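Local coordinates for uncharacterized protein (Acinetobacter baumannii, PDB 5D66) that is of unknown function but folds as an ankyrin repeat domain, a scaffold that in other proteins commonly mediates protein-protein binding, at residues Val62-Asp66 with Gly92-Thr98; Tyr101-Ile107 with Val128-Leu134. One frame throughout, in Å; residues are numbered along the deposited sequence.

Contact 1. Residues Val62-Asp66 with Gly92-Thr98; sequences VNAKD and GADLKST
Asn63 OD1 is gripped by two donors: the backbone N of Asp94, 2.9 Å away with N-H...O at 164°, and a bridging water that also donates to Ser97 OG. Asn63 ND2, at the other end of the amide, donates to Gly92 O (2.8 Å). That oxygen lies in the plane of the amide, whereas ND2 stands above the plane of the Gly92 carbonyl. With both ends tied to one backbone, the amide is fixed against rotation; its plane is nearly perpendicular to the carboxylate of Asp94. Beside it, Val62 CG2 rests on the backbone of Ala93, 3.6 Å from Ala93 N. Farther along, the extended chain of Lys65 reaches across so that Lys65 NZ donates to Thr98 O (2.7 Å), almost in line with the C=O bond; a second water joins NZ to Thr98 N, and Gln69 also accepts from NZ. The receiving loop is braced by a type I turn from Asp94 to Ser97, where Asp94 O accepts from Ser97 N and, at 2.7 Å, from Ser97 OG, and by an Asx turn from Asp94 OD1 to Lys96 N. Here an asparagine side chain bonds to the backbone of the next loop, linking two successive loops of the ankyrin stack.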
loop_
_atom_site.group_PDB
_atom_site.type_symbol
_atom_site.label_atom_id
_atom_site.label_comp_id
_atom_site.label_asym_id
_atom_site.label_seq_id
_atom_site.Cartn_x
_atom_site.Cartn_y
_atom_site.Cartn_z
ATOM N N VAL A 62 -8.967 7.974 6.248
ATOM C CA VAL A 62 -7.831 7.328 5.635
ATOM C C VAL A 62 -8.113 6.670 4.297
ATOM O O VAL A 62 -7.175 6.252 3.603
ATOM C CB VAL A 62 -7.140 6.309 6.595
ATOM C CG1 VAL A 62 -6.781 6.972 7.905
ATOM C CG2 VAL A 62 -7.987 5.063 6.785
ATOM N N ASN A 63 -9.387 6.597 3.945
ATOM C CA ASN A 63 -9.845 6.055 2.672
ATOM C C ASN A 63 -10.337 7.095 1.699
ATOM O O ASN A 63 -10.755 6.743 0.608
ATOM C CB ASN A 63 -10.972 5.050 2.918
ATOM C CG ASN A 63 -10.498 3.936 3.847
ATOM O OD1 ASN A 63 -9.507 3.260 3.543
ATOM N ND2 ASN A 63 -11.226 3.694 4.934
ATOM N N ALA A 64 -10.326 8.374 2.059
ATOM C CA ALA A 64 -10.720 9.391 1.095
ATOM C C ALA A 64 -9.744 9.332 -0.079
ATOM O O ALA A 64 -8.554 9.166 0.140
ATOM C CB ALA A 64 -10.702 10.779 1.742
ATOM N N LYS A 65 -10.253 9.492 -1.282
ATOM C CA LYS A 65 -9.458 9.417 -2.493
ATOM C C LYS A 65 -9.186 10.776 -3.146
ATOM O O LYS A 65 -9.987 11.668 -3.051
ATOM C CB LYS A 65 -10.043 8.432 -3.517
ATOM C CG LYS A 65 -9.744 6.951 -3.175
ATOM C CD LYS A 65 -10.286 6.002 -4.187
ATOM C CE LYS A 65 -9.719 4.566 -4.004
ATOM N NZ LYS A 65 -10.413 3.677 -4.979
ATOM N N ASP A 66 -8.076 10.826 -3.827
ATOM C CA ASP A 66 -7.689 11.935 -4.692
ATOM C C ASP A 66 -7.988 11.620 -6.140
ATOM O O ASP A 66 -8.493 10.534 -6.482
ATOM C CB ASP A 66 -6.246 12.333 -4.415
ATOM C CG ASP A 66 -5.192 11.437 -5.053
ATOM O OD1 ASP A 66 -5.559 10.402 -5.638
ATOM O OD2 ASP A 66 -4.003 11.848 -4.976
ATOM N N GLY A 92 -9.283 2.593 10.501
ATOM C CA GLY A 92 -10.333 2.367 9.534
ATOM C C GLY A 92 -9.905 2.078 8.110
ATOM O O GLY A 92 -10.778 2.060 7.214
ATOM N N ALA A 93 -8.652 1.742 7.865
ATOM C CA ALA A 93 -8.252 1.412 6.506
ATOM C C ALA A 93 -9.182 0.348 5.910
ATOM O O ALA A 93 -9.441 -0.680 6.522
ATOM C CB ALA A 93 -6.831 0.862 6.537
ATOM N N ASP A 94 -9.658 0.617 4.692
ATOM C CA ASP A 94 -10.502 -0.339 3.983
ATOM C C ASP A 94 -9.609 -1.288 3.217
ATOM O O ASP A 94 -9.033 -0.899 2.203
ATOM C CB ASP A 94 -11.422 0.419 3.036
ATOM C CG ASP A 94 -12.298 -0.485 2.219
ATOM O OD1 ASP A 94 -12.174 -1.724 2.356
ATOM O OD2 ASP A 94 -13.134 0.044 1.436
ATOM N N LEU A 95 -9.382 -2.489 3.743
ATOM C CA LEU A 95 -8.429 -3.374 3.160
ATOM C C LEU A 95 -8.849 -3.892 1.805
ATOM O O LEU A 95 -8.066 -4.481 1.029
ATOM C CB LEU A 95 -8.087 -4.543 4.100
ATOM C CG LEU A 95 -7.654 -4.156 5.521
ATOM C CD1 LEU A 95 -7.271 -5.423 6.236
ATOM C CD2 LEU A 95 -6.576 -3.112 5.512
ATOM N N LYS A 96 -10.135 -3.734 1.447
ATOM C CA LYS A 96 -10.675 -4.080 0.152
ATOM C C LYS A 96 -10.508 -2.956 -0.857
ATOM O O LYS A 96 -10.809 -3.140 -2.054
ATOM C CB LYS A 96 -12.157 -4.483 0.232
ATOM C CG LYS A 96 -12.360 -5.761 1.036
ATOM C CD LYS A 96 -13.885 -6.093 1.135
ATOM C CE LYS A 96 -14.401 -6.258 2.548
ATOM N NZ LYS A 96 -15.821 -6.714 2.546
ATOM N N SER A 97 -10.116 -1.764 -0.436
ATOM C CA SER A 97 -9.997 -0.657 -1.344
ATOM C C SER A 97 -8.830 -0.859 -2.278
ATOM O O SER A 97 -7.840 -1.546 -1.980
ATOM C CB SER A 97 -9.860 0.684 -0.580
ATOM O OG SER A 97 -8.656 0.800 0.146
ATOM N N THR A 98 -8.939 -0.210 -3.419
ATOM C CA THR A 98 -8.008 -0.404 -4.487
ATOM C C THR A 98 -7.539 0.949 -5.072
ATOM O O THR A 98 -8.292 1.957 -5.115
ATOM C CB THR A 98 -8.568 -1.303 -5.612
ATOM O OG1 THR A 98 -9.792 -0.747 -6.085
ATOM C CG2 THR A 98 -8.824 -2.776 -5.152
HETATM O O HOH W 1 -8.385 3.351 1.070
HETATM O O HOH W 2 -11.535 1.187 -3.745
#

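Contact 2. Residues Tyr101-Ile107 with Val128-Leu134; sequences YGGTALI and VNHVNNL
The TALI sequence of Thr104-Ile107, a variant of the ankyrin TPLH motif, enters helix 106-111 and meets the loop leading to helix 138-144. His130 crosses between the two: its NE2 donates to Gly102 O at 2.8 Å, with the oxygen near the plane of the imidazole. A chi1 of -173° sends the ring away from its own backbone N and into contact with Thr104. Thr104 CG2 sits over one face of the His130 ring, 3.8 Å from its centroid and displaced toward the rim, a CH-pi contact. The other branch of Thr104, OG1, turns to the helix start and accepts a weak capping bond from Leu106 N.

Between neighbouring ankyrin loops the backbones also bond directly: Asn133 N donates to Tyr101 O (2.8 Å) at a nearly straight 170°. Gly102 O, already held by His130, receives a water that also donates to Val131 O, and Asn132 CA approaches Gly102 O in a CA-H...O contact of 3.4 Å. The polar end of the buried Asn132 bonds within its own loop and to the next helix. OD1 accepts from Leu134 N in an Asx turn and from Trp136 N, while Asn132 ND2 donates to Glu141 and packs 3.8 Å from Ile107 CG2.

Apolar groups flank this polar strip. At the exposed end Tyr101 CD1 meets Leu134 CD1 at 3.9 Å. Asn133 OD1 is a polar neighbour there, lying at the edge of the tyrosine ring. On the helix side Ile107 CD1 comes to the imidazole edge and to His130 O, and Leu106 CD2 reaches Val128 CG1 at 4.0 Å, near Leu159 of helix 150-162.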
loop_
_atom_site.group_PDB
_atom_site.type_symbol
_atom_site.label_atom_id
_atom_site.label_comp_id
_atom_site.label_asym_id
_atom_site.label_seq_id
_atom_site.Cartn_x
_atom_site.Cartn_y
_atom_site.Cartn_z
ATOM N N TYR A 101 -4.671 1.102 -10.287
ATOM C CA TYR A 101 -4.377 -0.143 -10.988
ATOM C C TYR A 101 -5.282 -1.271 -10.529
ATOM O O TYR A 101 -5.055 -2.418 -10.940
ATOM C CB TYR A 101 -2.921 -0.558 -10.741
ATOM C CG TYR A 101 -1.968 0.371 -11.371
ATOM C CD1 TYR A 101 -1.687 0.274 -12.700
ATOM C CD2 TYR A 101 -1.337 1.363 -10.637
ATOM C CE1 TYR A 101 -0.826 1.130 -13.307
ATOM C CE2 TYR A 101 -0.461 2.229 -11.234
ATOM C CZ TYR A 101 -0.191 2.113 -12.559
ATOM O OH TYR A 101 0.700 3.000 -13.089
ATOM N N GLY A 102 -6.284 -0.997 -9.708
ATOM C CA GLY A 102 -7.095 -2.050 -9.209
ATOM C C GLY A 102 -6.431 -2.966 -8.226
ATOM O O GLY A 102 -6.923 -4.049 -7.972
ATOM N N GLY A 103 -5.352 -2.500 -7.626
ATOM C CA GLY A 103 -4.630 -3.264 -6.650
ATOM C C GLY A 103 -4.905 -2.856 -5.219
ATOM O O GLY A 103 -5.262 -1.756 -4.929
ATOM N N THR A 104 -4.797 -3.817 -4.300
ATOM C CA THR A 104 -4.731 -3.507 -2.906
ATOM C C THR A 104 -3.423 -2.795 -2.559
ATOM O O THR A 104 -2.536 -2.700 -3.394
ATOM C CB THR A 104 -4.779 -4.805 -2.104
ATOM O OG1 THR A 104 -3.582 -5.517 -2.438
ATOM C CG2 THR A 104 -5.988 -5.648 -2.341
ATOM N N ALA A 105 -3.291 -2.343 -1.318
ATOM C CA ALA A 105 -2.026 -1.751 -0.870
ATOM C C ALA A 105 -0.874 -2.762 -0.897
ATOM O O ALA A 105 0.289 -2.394 -0.970
ATOM C CB ALA A 105 -2.184 -1.138 0.522
ATOM N N LEU A 106 -1.211 -4.045 -0.746
ATOM C CA LEU A 106 -0.210 -5.088 -0.711
ATOM C C LEU A 106 0.519 -5.275 -2.005
ATOM O O LEU A 106 1.713 -5.612 -2.008
ATOM C CB LEU A 106 -0.858 -6.409 -0.270
ATOM C CG LEU A 106 -0.041 -7.630 -0.225
ATOM C CD1 LEU A 106 1.179 -7.443 0.758
ATOM C CD2 LEU A 106 -0.833 -8.823 0.196
ATOM N N ILE A 107 -0.161 -5.141 -3.122
ATOM C CA ILE A 107 0.443 -5.444 -4.432
ATOM C C ILE A 107 1.633 -4.495 -4.714
ATOM O O ILE A 107 2.742 -4.992 -5.005
ATOM C CB ILE A 107 -0.586 -5.517 -5.555
ATOM C CG1 ILE A 107 -1.567 -6.668 -5.273
ATOM C CG2 ILE A 107 0.163 -5.760 -6.874
ATOM C CD1 ILE A 107 -2.642 -6.815 -6.278
ATOM N N VAL A 128 -4.352 -11.746 0.031
ATOM C CA VAL A 128 -3.167 -12.074 -0.732
ATOM C C VAL A 128 -3.495 -12.531 -2.148
ATOM O O VAL A 128 -2.626 -12.492 -3.036
ATOM C CB VAL A 128 -2.292 -13.116 -0.016
ATOM C CG1 VAL A 128 -1.704 -12.544 1.253
ATOM C CG2 VAL A 128 -3.013 -14.403 0.222
ATOM N N ASN A 129 -4.704 -13.031 -2.390
ATOM C CA ASN A 129 -5.096 -13.541 -3.694
ATOM C C ASN A 129 -5.778 -12.504 -4.637
ATOM O O ASN A 129 -6.238 -12.851 -5.701
ATOM C CB ASN A 129 -5.970 -14.783 -3.553
ATOM C CG ASN A 129 -5.171 -15.974 -3.077
ATOM O OD1 ASN A 129 -3.992 -16.137 -3.406
ATOM N ND2 ASN A 129 -5.804 -16.842 -2.307
ATOM N N HIS A 130 -5.804 -11.243 -4.202
ATOM C CA HIS A 130 -6.401 -10.218 -5.039
ATOM C C HIS A 130 -5.614 -10.014 -6.331
ATOM O O HIS A 130 -4.395 -9.991 -6.343
ATOM C CB HIS A 130 -6.399 -8.881 -4.288
ATOM C CG HIS A 130 -7.112 -7.764 -4.946
ATOM N ND1 HIS A 130 -8.391 -7.381 -4.632
ATOM C CD2 HIS A 130 -6.659 -6.902 -5.861
ATOM C CE1 HIS A 130 -8.709 -6.365 -5.430
ATOM N NE2 HIS A 130 -7.703 -6.107 -6.231
ATOM N N VAL A 131 -6.343 -9.871 -7.427
ATOM C CA VAL A 131 -5.784 -9.664 -8.757
ATOM C C VAL A 131 -6.110 -8.248 -9.263
ATOM O O VAL A 131 -7.250 -7.813 -9.278
ATOM C CB VAL A 131 -6.389 -10.671 -9.795
ATOM C CG1 VAL A 131 -5.712 -10.518 -11.136
ATOM C CG2 VAL A 131 -6.260 -12.098 -9.321
ATOM N N ASN A 132 -5.058 -7.514 -9.616
ATOM C CA ASN A 132 -5.247 -6.119 -10.098
ATOM C C ASN A 132 -5.603 -6.080 -11.591
ATOM O O ASN A 132 -5.792 -7.127 -12.254
ATOM C CB ASN A 132 -4.047 -5.245 -9.724
ATOM C CG ASN A 132 -2.807 -5.535 -10.534
ATOM O OD1 ASN A 132 -2.840 -6.238 -11.547
ATOM N ND2 ASN A 132 -1.686 -5.007 -10.053
ATOM N N ASN A 133 -5.722 -4.878 -12.151
ATOM C CA ASN A 133 -6.195 -4.740 -13.545
ATOM C C ASN A 133 -5.106 -4.916 -14.561
ATOM O O ASN A 133 -5.393 -4.877 -15.751
ATOM C CB ASN A 133 -7.006 -3.436 -13.730
ATOM C CG ASN A 133 -6.173 -2.166 -13.778
ATOM O OD1 ASN A 133 -4.989 -2.169 -14.128
ATOM N ND2 ASN A 133 -6.830 -1.048 -13.439
ATOM N N LEU A 134 -3.897 -5.227 -14.128
ATOM C CA LEU A 134 -2.805 -5.761 -14.969
ATOM C C LEU A 134 -2.828 -7.283 -14.972
ATOM O O LEU A 134 -2.013 -7.908 -15.656
ATOM C CB LEU A 134 -1.436 -5.267 -14.457
ATOM C CG LEU A 134 -1.276 -3.738 -14.479
ATOM C CD1 LEU A 134 -0.283 -3.253 -13.383
ATOM C CD2 LEU A 134 -0.785 -3.268 -15.780
HETATM O O HOH W 3 -9.213 -5.333 -9.428
#

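In the fold
Contact 1 closes before contact 2 opens, and their centres lie about 13 Å apart along the row of inter-repeat loops. Contact 1 joins the loop after helix 49-57 to the loop after helix 82-90; contact 2 starts later in that second loop, at the entry to helix 106-111, and joins it to the loop after helix 115-124. The two therefore share the connection between helices 82-90 and 106-111. They touch where Thr98 packs against Gly103 and the ring of His130, with Thr98 CG2 3.6 Å from His130 CE1. In series, they link three consecutive loops of the elongated ankyrin stack, coupling neighbouring repeats through local contacts.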